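Local coordinates for ancillary protein 2 (Streptococcus pyogenes, PDB 4C0Z) that binds covalently, through reactive thioester bonds, to targets on the host cell surface and so mediates adhesion of streptococcal pili from the pilus tip, at residues I[188-194]-I[206-212]; I[35-39]-I[156-160]; I[90-95]-I[136-141]; I[113-117]-I[182-186]. All blocks are in the same frame, centred on the assembly; numbering follows the deposited sequence.

Overall arrangement
The four contacts tie the N-terminal thioester domain of the adhesin together. Contact 1 is the last hairpin of an antiparallel barrel. Its strand 205-211 pairs with strand 51-56, which carries C55 of the C55-Q204 thioester. Contact 2 joins a loop to the end of helix 151-157, contact 3 a loop to the end of helix 123-138, and contact 4 two loops. Along the chain, contact 3 falls between the segments of contact 2, contact 4 alternates with both, and contact 1 follows all three. Contact 1 touches contacts 3 and 4, centres 19 and 16 Å away. Contact 2 lies across the chain's centre from contact 1, about 29 Å between centres. Contacts 2 and 3 also touch the second copy in the assembly, although the protein is a monomer.

Contact 1 of 4, residues I[188-194]-I[206-212]; sequences PANYQLS and LLSAEYV
Y191 and Y211 pack together at the open end of a beta hairpin, strands 191-198 and 205-211 of the six-stranded antiparallel barrel. The rings form a T-shaped pair. CD1 of Y191 stands over the centre of the Y211 ring, and the planes meet at 71°. CG of Y191 is anti to the backbone N (chi1 -171°). This lays the ring beside A209, whose CB is 3.7 Å from Y191 CE2. This is the tight face. It is covered by helix 98-108, where Y107 meets Y191 edge-to-face and L106 touches A209.

The backbones are laced by paired bonds between Q192 and E210 and between S194 and S208. The shortest of these four runs from S194 N to S208 O, 2.8 Å.

The face with Q192 and E210 is looser. Q192 is exposed, and its OE1 only brushes V212 CG2 at 3.5 Å. Q192 NE2 donates to A189 O over 3.1 Å. E210 has a long, weak ion pair with K76. Deeper along this face, S208 OG bonds to Q52 O. At the open end, V212 N donates to N190 O at 2.7 Å, and N190 ND2 sits at the edge of the Y211 ring, 3.4 Å from CD1.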
loop_
_atom_site.group_PDB
_atom_site.type_symbol
_atom_site.label_atom_id
_atom_site.label_comp_id
_atom_site.label_asym_id
_atom_site.label_seq_id
_atom_site.Cartn_x
_atom_site.Cartn_y
_atom_site.Cartn_z
ATOM N N PRO I 188 -8.780 -26.132 -13.194
ATOM C CA PRO I 188 -8.524 -26.871 -14.440
ATOM C C PRO I 188 -7.463 -26.171 -15.301
ATOM O O PRO I 188 -7.161 -25.002 -15.064
ATOM C CB PRO I 188 -9.895 -26.881 -15.116
ATOM C CG PRO I 188 -10.530 -25.585 -14.666
ATOM C CD PRO I 188 -10.014 -25.319 -13.283
ATOM N N ALA I 189 -6.917 -26.877 -16.312
ATOM C CA ALA I 189 -5.902 -26.345 -17.234
ATOM C C ALA I 189 -6.387 -25.127 -18.062
ATOM O O ALA I 189 -5.572 -24.272 -18.414
ATOM C CB ALA I 189 -5.416 -27.452 -18.163
ATOM N N ASN I 190 -7.707 -25.053 -18.355
ATOM C CA ASN I 190 -8.318 -23.981 -19.159
ATOM C C ASN I 190 -8.573 -22.668 -18.388
ATOM O O ASN I 190 -8.811 -21.643 -19.029
ATOM C CB ASN I 190 -9.596 -24.471 -19.867
ATOM C CG ASN I 190 -10.661 -25.016 -18.951
ATOM O OD1 ASN I 190 -10.480 -26.034 -18.278
ATOM N ND2 ASN I 190 -11.823 -24.384 -18.952
ATOM N N TYR I 191 -8.493 -22.683 -17.039
ATOM C CA TYR I 191 -8.643 -21.491 -16.190
ATOM C C TYR I 191 -7.230 -20.884 -16.026
ATOM O O TYR I 191 -6.402 -21.452 -15.314
ATOM C CB TYR I 191 -9.283 -21.880 -14.842
ATOM C CG TYR I 191 -9.679 -20.706 -13.974
ATOM C CD1 TYR I 191 -10.914 -20.082 -14.131
ATOM C CD2 TYR I 191 -8.845 -20.255 -12.958
ATOM C CE1 TYR I 191 -11.295 -19.018 -13.319
ATOM C CE2 TYR I 191 -9.211 -19.186 -12.143
ATOM C CZ TYR I 191 -10.435 -18.567 -12.329
ATOM O OH TYR I 191 -10.805 -17.520 -11.524
ATOM N N GLN I 192 -6.941 -19.775 -16.746
ATOM C CA GLN I 192 -5.593 -19.192 -16.824
ATOM C C GLN I 192 -5.428 -17.747 -16.321
ATOM O O GLN I 192 -6.324 -16.906 -16.438
ATOM C CB GLN I 192 -5.066 -19.304 -18.256
ATOM C CG GLN I 192 -4.816 -20.753 -18.681
ATOM C CD GLN I 192 -4.648 -20.966 -20.167
ATOM O OE1 GLN I 192 -4.448 -20.034 -20.952
ATOM N NE2 GLN I 192 -4.708 -22.221 -20.585
ATOM N N LEU I 193 -4.232 -17.481 -15.779
ATOM C CA LEU I 193 -3.833 -16.224 -15.172
ATOM C C LEU I 193 -3.175 -15.250 -16.144
ATOM O O LEU I 193 -2.322 -15.647 -16.945
ATOM C CB LEU I 193 -2.886 -16.523 -13.992
ATOM C CG LEU I 193 -2.392 -15.361 -13.128
ATOM C CD1 LEU I 193 -3.550 -14.670 -12.421
ATOM C CD2 LEU I 193 -1.390 -15.858 -12.119
ATOM N N SER I 194 -3.555 -13.970 -16.038
ATOM C CA SER I 194 -3.001 -12.859 -16.810
ATOM C C SER I 194 -2.501 -11.767 -15.872
ATOM O O SER I 194 -3.154 -11.463 -14.872
ATOM C CB SER I 194 -4.039 -12.266 -17.755
ATOM O OG SER I 194 -4.319 -13.157 -18.821
ATOM N N LEU I 206 -1.857 -5.057 -12.280
ATOM C CA LEU I 206 -3.093 -5.774 -12.027
ATOM C C LEU I 206 -2.980 -7.229 -12.444
ATOM O O LEU I 206 -2.047 -7.613 -13.155
ATOM C CB LEU I 206 -4.283 -5.079 -12.743
ATOM C CG LEU I 206 -4.602 -3.633 -12.372
ATOM C CD1 LEU I 206 -5.643 -3.040 -13.298
ATOM C CD2 LEU I 206 -5.109 -3.512 -10.939
ATOM N N LEU I 207 -3.915 -8.045 -11.970
ATOM C CA LEU I 207 -3.967 -9.447 -12.331
ATOM C C LEU I 207 -5.421 -9.900 -12.471
ATOM O O LEU I 207 -6.312 -9.372 -11.810
ATOM C CB LEU I 207 -3.101 -10.372 -11.424
ATOM C CG LEU I 207 -3.322 -10.358 -9.917
ATOM C CD1 LEU I 207 -4.486 -11.268 -9.518
ATOM C CD2 LEU I 207 -2.066 -10.806 -9.197
ATOM N N SER I 208 -5.657 -10.845 -13.376
ATOM C CA SER I 208 -6.993 -11.362 -13.671
ATOM C C SER I 208 -6.921 -12.794 -14.172
ATOM O O SER I 208 -5.908 -13.196 -14.747
ATOM C CB SER I 208 -7.677 -10.476 -14.708
ATOM O OG SER I 208 -9.055 -10.778 -14.784
ATOM N N ALA I 209 -7.982 -13.570 -13.923
ATOM C CA ALA I 209 -8.068 -14.956 -14.383
ATOM C C ALA I 209 -9.371 -15.180 -15.132
ATOM O O ALA I 209 -10.382 -14.537 -14.824
ATOM C CB ALA I 209 -7.950 -15.924 -13.221
ATOM N N GLU I 210 -9.331 -16.058 -16.140
ATOM C CA GLU I 210 -10.494 -16.388 -16.968
ATOM C C GLU I 210 -10.413 -17.805 -17.515
ATOM O O GLU I 210 -9.324 -18.388 -17.573
ATOM C CB GLU I 210 -10.645 -15.368 -18.135
ATOM C CG GLU I 210 -9.591 -15.483 -19.240
ATOM C CD GLU I 210 -9.889 -14.795 -20.559
ATOM O OE1 GLU I 210 -11.072 -14.780 -20.972
ATOM O OE2 GLU I 210 -8.926 -14.329 -21.212
ATOM N N TYR I 211 -11.565 -18.338 -17.962
ATOM C CA TYR I 211 -11.618 -19.617 -18.639
ATOM C C TYR I 211 -11.280 -19.316 -20.102
ATOM O O TYR I 211 -11.796 -18.344 -20.668
ATOM C CB TYR I 211 -13.003 -20.253 -18.531
ATOM C CG TYR I 211 -13.353 -20.775 -17.158
ATOM C CD1 TYR I 211 -12.961 -22.046 -16.754
ATOM C CD2 TYR I 211 -14.151 -20.035 -16.294
ATOM C CE1 TYR I 211 -13.335 -22.562 -15.513
ATOM C CE2 TYR I 211 -14.539 -20.541 -15.053
ATOM C CZ TYR I 211 -14.132 -21.810 -14.666
ATOM O OH TYR I 211 -14.500 -22.324 -13.439
ATOM N N VAL I 212 -10.370 -20.108 -20.682
ATOM C CA VAL I 212 -9.892 -19.956 -22.053
ATOM C C VAL I 212 -10.609 -20.954 -22.956
ATOM O O VAL I 212 -11.567 -20.576 -23.616
ATOM C CB VAL I 212 -8.345 -20.066 -22.127
ATOM C CG1 VAL I 212 -7.855 -20.162 -23.572
ATOM C CG2 VAL I 212 -7.685 -18.890 -21.421
#

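Contact 2 of 4, residues I[35-39]-I[156-160]; sequences LKTYH and DLKLD
K36 and L157 bring the two backbones nearest, CA to CA 5.9 Å, where the irregular loop 35-39 passes the C-terminal end of helix 151-157. L157 is the main apolar group. Its CG is anti to the carbonyl carbon (chi1 -54°), which carries the branch to the Y38 ring and the backbone of T37. CD2 sits over the centre of the Y38 ring, 3.6 Å from the centroid and only 7° off the ring normal. This is a CH-pi contact. The same methyl, L157 CD2, lies 3.6 Å from T37 N and touches K36 CB. The other methyl, L157 CD1, meets Y38 CE1 near the rim at 3.7 Å. L159 adds CD2 beside Y38 OH.

The polar groups are joined through water. One water donates to L35 O and D156 O. A second links T37 OG1, at 2.7 Å, to D156 OD2. A third donates to Y38 OH and to L157 O, the latter at 2.7 Å. Y38 OH is also bonded to N125 OD1 on helix 123-138, so two partners fix the phenol end. D156 OD2 also forms a salt bridge with K60 of the second subunit.

A CH-pi contact and three waters thus dock the loop between barrel strands 19-23 and 41-44 on the end of helix 151-157, in the helical part of the thioester domain.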
loop_
_atom_site.group_PDB
_atom_site.type_symbol
_atom_site.label_atom_id
_atom_site.label_comp_id
_atom_site.label_asym_id
_atom_site.label_seq_id
_atom_site.Cartn_x
_atom_site.Cartn_y
_atom_site.Cartn_z
ATOM N N LEU I 35 -16.321 7.551 1.118
ATOM C CA LEU I 35 -15.685 7.409 2.422
ATOM C C LEU I 35 -15.405 5.946 2.786
ATOM O O LEU I 35 -14.775 5.692 3.806
ATOM C CB LEU I 35 -16.539 8.085 3.520
ATOM C CG LEU I 35 -16.905 9.551 3.328
ATOM C CD1 LEU I 35 -17.726 10.026 4.503
ATOM C CD2 LEU I 35 -15.660 10.430 3.144
ATOM N N LYS I 36 -15.849 4.998 1.945
ATOM C CA LYS I 36 -15.659 3.564 2.169
ATOM C C LYS I 36 -14.438 3.062 1.427
ATOM O O LYS I 36 -14.237 3.405 0.259
ATOM C CB LYS I 36 -16.917 2.775 1.781
ATOM C CG LYS I 36 -18.032 2.900 2.806
ATOM C CD LYS I 36 -19.225 2.030 2.453
ATOM C CE LYS I 36 -20.318 2.159 3.482
ATOM N NZ LYS I 36 -21.477 1.285 3.163
ATOM N N THR I 37 -13.623 2.255 2.105
ATOM C CA THR I 37 -12.378 1.691 1.563
ATOM C C THR I 37 -12.605 0.474 0.629
ATOM O O THR I 37 -11.722 -0.381 0.514
ATOM C CB THR I 37 -11.412 1.334 2.717
ATOM O OG1 THR I 37 -12.109 0.514 3.672
ATOM C CG2 THR I 37 -10.807 2.562 3.373
ATOM N N TYR I 38 -13.751 0.414 -0.060
ATOM C CA TYR I 38 -13.998 -0.682 -0.984
ATOM C C TYR I 38 -13.321 -0.380 -2.333
ATOM O O TYR I 38 -13.021 0.774 -2.640
ATOM C CB TYR I 38 -15.507 -0.874 -1.216
ATOM C CG TYR I 38 -16.278 -1.535 -0.097
ATOM C CD1 TYR I 38 -15.857 -2.749 0.446
ATOM C CD2 TYR I 38 -17.506 -1.023 0.326
ATOM C CE1 TYR I 38 -16.603 -3.398 1.431
ATOM C CE2 TYR I 38 -18.258 -1.662 1.312
ATOM C CZ TYR I 38 -17.807 -2.854 1.859
ATOM O OH TYR I 38 -18.555 -3.475 2.849
ATOM N N HIS I 39 -13.083 -1.438 -3.122
ATOM C CA HIS I 39 -12.551 -1.366 -4.479
ATOM C C HIS I 39 -13.230 -2.417 -5.289
ATOM O O HIS I 39 -13.652 -3.445 -4.747
ATOM C CB HIS I 39 -11.011 -1.577 -4.523
ATOM C CG HIS I 39 -10.272 -0.561 -3.722
ATOM N ND1 HIS I 39 -10.018 0.702 -4.222
ATOM C CD2 HIS I 39 -9.847 -0.619 -2.437
ATOM C CE1 HIS I 39 -9.444 1.368 -3.238
ATOM N NE2 HIS I 39 -9.300 0.605 -2.152
ATOM N N ASP I 156 -14.083 1.189 9.703
ATOM C CA ASP I 156 -14.237 2.026 8.503
ATOM C C ASP I 156 -15.483 1.714 7.670
ATOM O O ASP I 156 -16.112 2.646 7.171
ATOM C CB ASP I 156 -12.985 1.975 7.614
ATOM C CG ASP I 156 -11.691 2.536 8.209
ATOM O OD1 ASP I 156 -11.747 3.156 9.302
ATOM O OD2 ASP I 156 -10.624 2.332 7.597
ATOM N N LEU I 157 -15.825 0.416 7.501
ATOM C CA LEU I 157 -16.965 -0.043 6.691
ATOM C C LEU I 157 -18.183 -0.403 7.542
ATOM O O LEU I 157 -19.251 -0.687 6.986
ATOM C CB LEU I 157 -16.566 -1.244 5.799
ATOM C CG LEU I 157 -15.345 -1.069 4.874
ATOM C CD1 LEU I 157 -14.765 -2.393 4.477
ATOM C CD2 LEU I 157 -15.682 -0.267 3.645
ATOM N N LYS I 158 -18.023 -0.389 8.886
ATOM C CA LYS I 158 -19.061 -0.755 9.880
ATOM C C LYS I 158 -19.675 -2.127 9.544
ATOM O O LYS I 158 -20.869 -2.246 9.246
ATOM C CB LYS I 158 -20.104 0.365 10.087
ATOM C CG LYS I 158 -19.483 1.677 10.576
ATOM C CD LYS I 158 -20.341 2.371 11.628
ATOM C CE LYS I 158 -19.570 3.386 12.437
ATOM N NZ LYS I 158 -18.640 2.748 13.412
ATOM N N LEU I 159 -18.801 -3.150 9.517
ATOM C CA LEU I 159 -19.163 -4.536 9.208
ATOM C C LEU I 159 -19.834 -5.160 10.418
ATOM O O LEU I 159 -19.332 -5.019 11.538
ATOM C CB LEU I 159 -17.911 -5.377 8.842
ATOM C CG LEU I 159 -16.967 -4.877 7.741
ATOM C CD1 LEU I 159 -15.669 -5.670 7.738
ATOM C CD2 LEU I 159 -17.628 -4.927 6.374
ATOM N N ASP I 160 -20.957 -5.864 10.195
ATOM C CA ASP I 160 -21.650 -6.580 11.273
ATOM C C ASP I 160 -20.872 -7.860 11.611
ATOM O O ASP I 160 -20.045 -8.300 10.802
ATOM C CB ASP I 160 -23.132 -6.872 10.932
ATOM C CG ASP I 160 -23.384 -7.690 9.679
ATOM O OD1 ASP I 160 -22.913 -8.840 9.614
ATOM O OD2 ASP I 160 -24.115 -7.203 8.790
HETATM O O HOH W 1 -15.268 5.421 6.502
HETATM O O HOH W 2 -10.535 0.009 5.840
HETATM O O HOH W 3 -20.073 -2.114 4.863
#

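Contact 3 of 4, residues I[90-95]-I[136-141]; sequences KPRIED and YYTDSS
R92 lies flat on the Y136 ring in a cation-pi stack at the C-terminal end of helix 123-138. Its backbone is the centre of an inverse gamma turn, and R92 N donates almost straight to Y137 O (2.8 Å, 176°). The side chain starts with CB, which is 3.5 Å from Y137 O and also near S140 OG. CG skirts the same hydroxyl. CD of R92 comes over the Y136 ring off-centre, 3.7 Å from Y136 CE2. A bend at chi3 (-71°) then turns the head group nearly parallel to the ring. R92 NE lies above the ring centre and donates to Y136 O at 2.8 Å, from above the carbonyl plane. CZ is 3.8 Å from the ring centroid, with the two planes 15° apart. NH1 extends toward Y136 OH. NH2 covers Y136 CE1. S141 O lies at the edge of the guanidinium, 3.0 Å from R92 NH2. S140 CB lies more loosely over the opposite face, toward its rim. The carbonyls at the helix end would probably favour the positive charge here.

D95 OD2 meets the Y137 ring at its edge. The D139 carboxylate bonds to the backbone N of N57 and L58, two residues of the spermidine pocket. A water donates to T138 O. S140 OG donates to K90 O at 2.7 Å, from above the carbonyl plane.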
loop_
_atom_site.group_PDB
_atom_site.type_symbol
_atom_site.label_atom_id
_atom_site.label_comp_id
_atom_site.label_asym_id
_atom_site.label_seq_id
_atom_site.Cartn_x
_atom_site.Cartn_y
_atom_site.Cartn_z
ATOM N N LYS I 90 7.753 -7.488 -3.570
ATOM C CA LYS I 90 8.076 -8.524 -2.570
ATOM C C LYS I 90 7.208 -9.792 -2.739
ATOM O O LYS I 90 6.429 -10.096 -1.829
ATOM C CB LYS I 90 7.880 -7.957 -1.136
ATOM C CG LYS I 90 8.710 -6.726 -0.796
ATOM C CD LYS I 90 8.097 -5.924 0.349
ATOM C CE LYS I 90 8.956 -4.735 0.679
ATOM N NZ LYS I 90 8.183 -3.689 1.386
ATOM N N PRO I 91 7.308 -10.570 -3.846
ATOM C CA PRO I 91 6.450 -11.766 -3.956
ATOM C C PRO I 91 6.833 -12.879 -2.976
ATOM O O PRO I 91 8.009 -13.040 -2.674
ATOM C CB PRO I 91 6.610 -12.182 -5.422
ATOM C CG PRO I 91 7.944 -11.691 -5.817
ATOM C CD PRO I 91 8.163 -10.412 -5.045
ATOM N N ARG I 92 5.829 -13.607 -2.448
ATOM C CA ARG I 92 6.010 -14.731 -1.520
ATOM C C ARG I 92 6.314 -15.966 -2.386
ATOM O O ARG I 92 5.401 -16.712 -2.757
ATOM C CB ARG I 92 4.746 -14.914 -0.660
ATOM C CG ARG I 92 4.973 -15.681 0.617
ATOM C CD ARG I 92 3.690 -15.886 1.418
ATOM N NE ARG I 92 3.201 -14.650 2.038
ATOM C CZ ARG I 92 3.590 -14.177 3.219
ATOM N NH1 ARG I 92 4.499 -14.828 3.936
ATOM N NH2 ARG I 92 3.078 -13.052 3.690
ATOM N N ILE I 93 7.605 -16.135 -2.755
ATOM C CA ILE I 93 8.083 -17.195 -3.658
ATOM C C ILE I 93 8.744 -18.410 -2.951
ATOM O O ILE I 93 9.243 -19.296 -3.644
ATOM C CB ILE I 93 9.019 -16.604 -4.767
ATOM C CG1 ILE I 93 10.196 -15.792 -4.174
ATOM C CG2 ILE I 93 8.222 -15.779 -5.797
ATOM C CD1 ILE I 93 11.466 -15.781 -5.027
ATOM N N GLU I 94 8.709 -18.488 -1.601
ATOM C CA GLU I 94 9.306 -19.590 -0.822
ATOM C C GLU I 94 8.583 -20.935 -1.024
ATOM O O GLU I 94 9.210 -21.998 -0.931
ATOM C CB GLU I 94 9.394 -19.225 0.671
ATOM C CG GLU I 94 10.525 -19.918 1.413
ATOM C CD GLU I 94 10.745 -19.426 2.830
ATOM O OE1 GLU I 94 11.336 -18.333 2.995
ATOM O OE2 GLU I 94 10.335 -20.135 3.777
ATOM N N ASP I 95 7.266 -20.881 -1.303
ATOM C CA ASP I 95 6.416 -22.044 -1.588
ATOM C C ASP I 95 6.648 -22.509 -3.032
ATOM O O ASP I 95 6.207 -23.598 -3.398
ATOM C CB ASP I 95 4.930 -21.699 -1.366
ATOM C CG ASP I 95 4.447 -20.515 -2.190
ATOM O OD1 ASP I 95 4.169 -20.708 -3.398
ATOM O OD2 ASP I 95 4.360 -19.390 -1.630
ATOM N N TYR I 136 -1.307 -11.167 0.118
ATOM C CA TYR I 136 -0.532 -12.082 0.940
ATOM C C TYR I 136 0.574 -12.731 0.070
ATOM O O TYR I 136 1.707 -12.871 0.521
ATOM C CB TYR I 136 -1.463 -13.159 1.554
ATOM C CG TYR I 136 -0.745 -14.212 2.368
ATOM C CD1 TYR I 136 -0.353 -13.961 3.679
ATOM C CD2 TYR I 136 -0.470 -15.463 1.835
ATOM C CE1 TYR I 136 0.302 -14.932 4.436
ATOM C CE2 TYR I 136 0.190 -16.441 2.579
ATOM C CZ TYR I 136 0.579 -16.168 3.877
ATOM O OH TYR I 136 1.243 -17.115 4.610
ATOM N N TYR I 137 0.247 -13.087 -1.186
ATOM C CA TYR I 137 1.211 -13.719 -2.087
ATOM C C TYR I 137 2.015 -12.732 -2.921
ATOM O O TYR I 137 3.224 -12.901 -3.044
ATOM C CB TYR I 137 0.530 -14.767 -2.982
ATOM C CG TYR I 137 0.168 -16.022 -2.218
ATOM C CD1 TYR I 137 1.138 -16.970 -1.893
ATOM C CD2 TYR I 137 -1.130 -16.235 -1.762
ATOM C CE1 TYR I 137 0.819 -18.103 -1.145
ATOM C CE2 TYR I 137 -1.468 -17.380 -1.038
ATOM C CZ TYR I 137 -0.491 -18.309 -0.731
ATOM O OH TYR I 137 -0.841 -19.412 0.003
ATOM N N THR I 138 1.366 -11.728 -3.500
ATOM C CA THR I 138 2.042 -10.778 -4.390
ATOM C C THR I 138 2.969 -9.787 -3.686
ATOM O O THR I 138 3.947 -9.331 -4.283
ATOM C CB THR I 138 1.017 -9.999 -5.203
ATOM O OG1 THR I 138 0.226 -9.204 -4.321
ATOM C CG2 THR I 138 0.162 -10.886 -6.083
ATOM N N ASP I 139 2.635 -9.420 -2.444
ATOM C CA ASP I 139 3.366 -8.402 -1.695
ATOM C C ASP I 139 3.847 -8.870 -0.331
ATOM O O ASP I 139 4.326 -8.050 0.449
ATOM C CB ASP I 139 2.463 -7.172 -1.549
ATOM C CG ASP I 139 2.351 -6.383 -2.825
ATOM O OD1 ASP I 139 1.462 -6.708 -3.650
ATOM O OD2 ASP I 139 3.206 -5.496 -3.048
ATOM N N SER I 140 3.734 -10.174 -0.048
ATOM C CA SER I 140 4.094 -10.789 1.239
ATOM C C SER I 140 3.459 -10.012 2.413
ATOM O O SER I 140 4.130 -9.740 3.416
ATOM C CB SER I 140 5.613 -10.937 1.391
ATOM O OG SER I 140 6.175 -11.684 0.326
ATOM N N SER I 141 2.175 -9.600 2.258
ATOM C CA SER I 141 1.503 -8.860 3.324
ATOM C C SER I 141 1.302 -9.757 4.538
ATOM O O SER I 141 0.995 -10.946 4.396
ATOM C CB SER I 141 0.210 -8.212 2.853
ATOM O OG SER I 141 -0.818 -9.175 2.714
HETATM O O HOH W 4 4.769 -6.725 -4.929
#

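Contact 4 of 4, residues I[113-117]-I[182-186]; sequences DRNGI and SLPNQ
N115 turns its CG anti to its own carbonyl carbon (chi1 -69°), and this sets its amide against the backbone of N185. The amide pairs with that backbone much as a peptide group would. ND2 of N115 donates to N185 O at 2.8 Å, nearly straight (174°). The acceptor lies in the amide plane, and the donor lies on a lone pair of that carbonyl. In return N185 N donates to N115 OD1 at 2.9 Å, again on a lone pair. N115 ND2 also bonds to N108 OD1 on helix 98-108, so the amide is gripped at both ends and its flip is fixed. The N185 side chain, with chi1 at -55°, brings its own ND2 back to the turn. There N185 ND2 makes two weak bonds, to N115 OD1 at 3.3 Å and to R114 O at 3.4 Å.

N115 is the third residue of a type I beta turn, D113 to G116, closed by G116 N on D113 O. The turn lies in the loop between helices 98-108 and 123-138. It is docked on the loop that leads from helix 177-181 into strand 191-198.

L183 packs beneath: its CB lies 3.6 Å from the amide carbon N115 CG, and its CD1 meets I117 CD1, also at 3.6 Å. I117 is buried and leans on A170 and R173 of helix 161-174. On the solvent side, R114 CG rests 3.5 Å from N185 CB, while R114 NE turns to Y107 OH.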
loop_
_atom_site.group_PDB
_atom_site.type_symbol
_atom_site.label_atom_id
_atom_site.label_comp_id
_atom_site.label_asym_id
_atom_site.label_seq_id
_atom_site.Cartn_x
_atom_site.Cartn_y
_atom_site.Cartn_z
ATOM N N ASP I 113 -15.863 -18.319 -7.066
ATOM C CA ASP I 113 -16.299 -19.043 -5.861
ATOM C C ASP I 113 -16.714 -20.525 -6.123
ATOM O O ASP I 113 -17.766 -20.957 -5.652
ATOM C CB ASP I 113 -17.461 -18.242 -5.222
ATOM C CG ASP I 113 -17.888 -18.688 -3.839
ATOM O OD1 ASP I 113 -17.016 -19.160 -3.069
ATOM O OD2 ASP I 113 -19.085 -18.538 -3.514
ATOM N N ARG I 114 -15.926 -21.282 -6.916
ATOM C CA ARG I 114 -16.273 -22.654 -7.314
ATOM C C ARG I 114 -16.503 -23.614 -6.121
ATOM O O ARG I 114 -17.344 -24.497 -6.245
ATOM C CB ARG I 114 -15.246 -23.222 -8.329
ATOM C CG ARG I 114 -15.596 -24.578 -8.992
ATOM C CD ARG I 114 -16.331 -24.517 -10.334
ATOM N NE ARG I 114 -15.616 -25.186 -11.436
ATOM C CZ ARG I 114 -16.163 -25.998 -12.339
ATOM N NH1 ARG I 114 -17.447 -26.312 -12.267
ATOM N NH2 ARG I 114 -15.419 -26.529 -13.300
ATOM N N ASN I 115 -15.831 -23.421 -4.971
ATOM C CA ASN I 115 -16.021 -24.323 -3.829
ATOM C C ASN I 115 -16.833 -23.709 -2.666
ATOM O O ASN I 115 -16.875 -24.276 -1.566
ATOM C CB ASN I 115 -14.690 -24.896 -3.345
ATOM C CG ASN I 115 -14.069 -25.858 -4.324
ATOM O OD1 ASN I 115 -14.576 -26.959 -4.572
ATOM N ND2 ASN I 115 -12.949 -25.465 -4.897
ATOM N N GLY I 116 -17.509 -22.597 -2.950
ATOM C CA GLY I 116 -18.382 -21.899 -2.011
ATOM C C GLY I 116 -17.725 -21.289 -0.789
ATOM O O GLY I 116 -18.409 -21.059 0.210
ATOM N N ILE I 117 -16.407 -20.996 -0.853
ATOM C CA ILE I 117 -15.665 -20.370 0.254
ATOM C C ILE I 117 -16.244 -18.972 0.581
ATOM O O ILE I 117 -16.313 -18.598 1.755
ATOM C CB ILE I 117 -14.128 -20.343 -0.035
ATOM C CG1 ILE I 117 -13.528 -21.771 0.020
ATOM C CG2 ILE I 117 -13.366 -19.365 0.889
ATOM C CD1 ILE I 117 -12.068 -21.866 -0.419
ATOM N N SER I 182 -7.665 -29.603 -0.747
ATOM C CA SER I 182 -8.542 -30.659 -0.213
ATOM C C SER I 182 -9.998 -30.529 -0.704
ATOM O O SER I 182 -10.796 -31.447 -0.495
ATOM C CB SER I 182 -8.497 -30.678 1.315
ATOM O OG SER I 182 -9.135 -29.546 1.887
ATOM N N LEU I 183 -10.331 -29.400 -1.356
ATOM C CA LEU I 183 -11.666 -29.083 -1.875
ATOM C C LEU I 183 -12.053 -29.908 -3.104
ATOM O O LEU I 183 -11.157 -30.322 -3.841
ATOM C CB LEU I 183 -11.789 -27.577 -2.163
ATOM C CG LEU I 183 -11.720 -26.654 -0.957
ATOM C CD1 LEU I 183 -11.483 -25.235 -1.393
ATOM C CD2 LEU I 183 -12.978 -26.741 -0.103
ATOM N N PRO I 184 -13.368 -30.167 -3.346
ATOM C CA PRO I 184 -13.759 -31.020 -4.489
ATOM C C PRO I 184 -13.377 -30.517 -5.878
ATOM O O PRO I 184 -13.005 -31.331 -6.724
ATOM C CB PRO I 184 -15.279 -31.143 -4.345
ATOM C CG PRO I 184 -15.568 -30.789 -2.936
ATOM C CD PRO I 184 -14.553 -29.768 -2.559
ATOM N N ASN I 185 -13.466 -29.202 -6.116
ATOM C CA ASN I 185 -13.145 -28.631 -7.420
ATOM C C ASN I 185 -11.760 -27.981 -7.442
ATOM O O ASN I 185 -11.533 -26.979 -6.760
ATOM C CB ASN I 185 -14.230 -27.645 -7.861
ATOM C CG ASN I 185 -15.621 -28.224 -7.887
ATOM O OD1 ASN I 185 -15.894 -29.199 -8.580
ATOM N ND2 ASN I 185 -16.532 -27.626 -7.135
ATOM N N GLN I 186 -10.830 -28.563 -8.220
ATOM C CA GLN I 186 -9.461 -28.056 -8.374
ATOM C C GLN I 186 -9.351 -27.220 -9.662
ATOM O O GLN I 186 -10.141 -27.428 -10.581
ATOM C CB GLN I 186 -8.443 -29.218 -8.381
ATOM C CG GLN I 186 -8.373 -30.027 -7.073
ATOM C CD GLN I 186 -7.771 -29.271 -5.904
ATOM O OE1 GLN I 186 -6.580 -28.939 -5.882
ATOM N NE2 GLN I 186 -8.579 -29.010 -4.886
#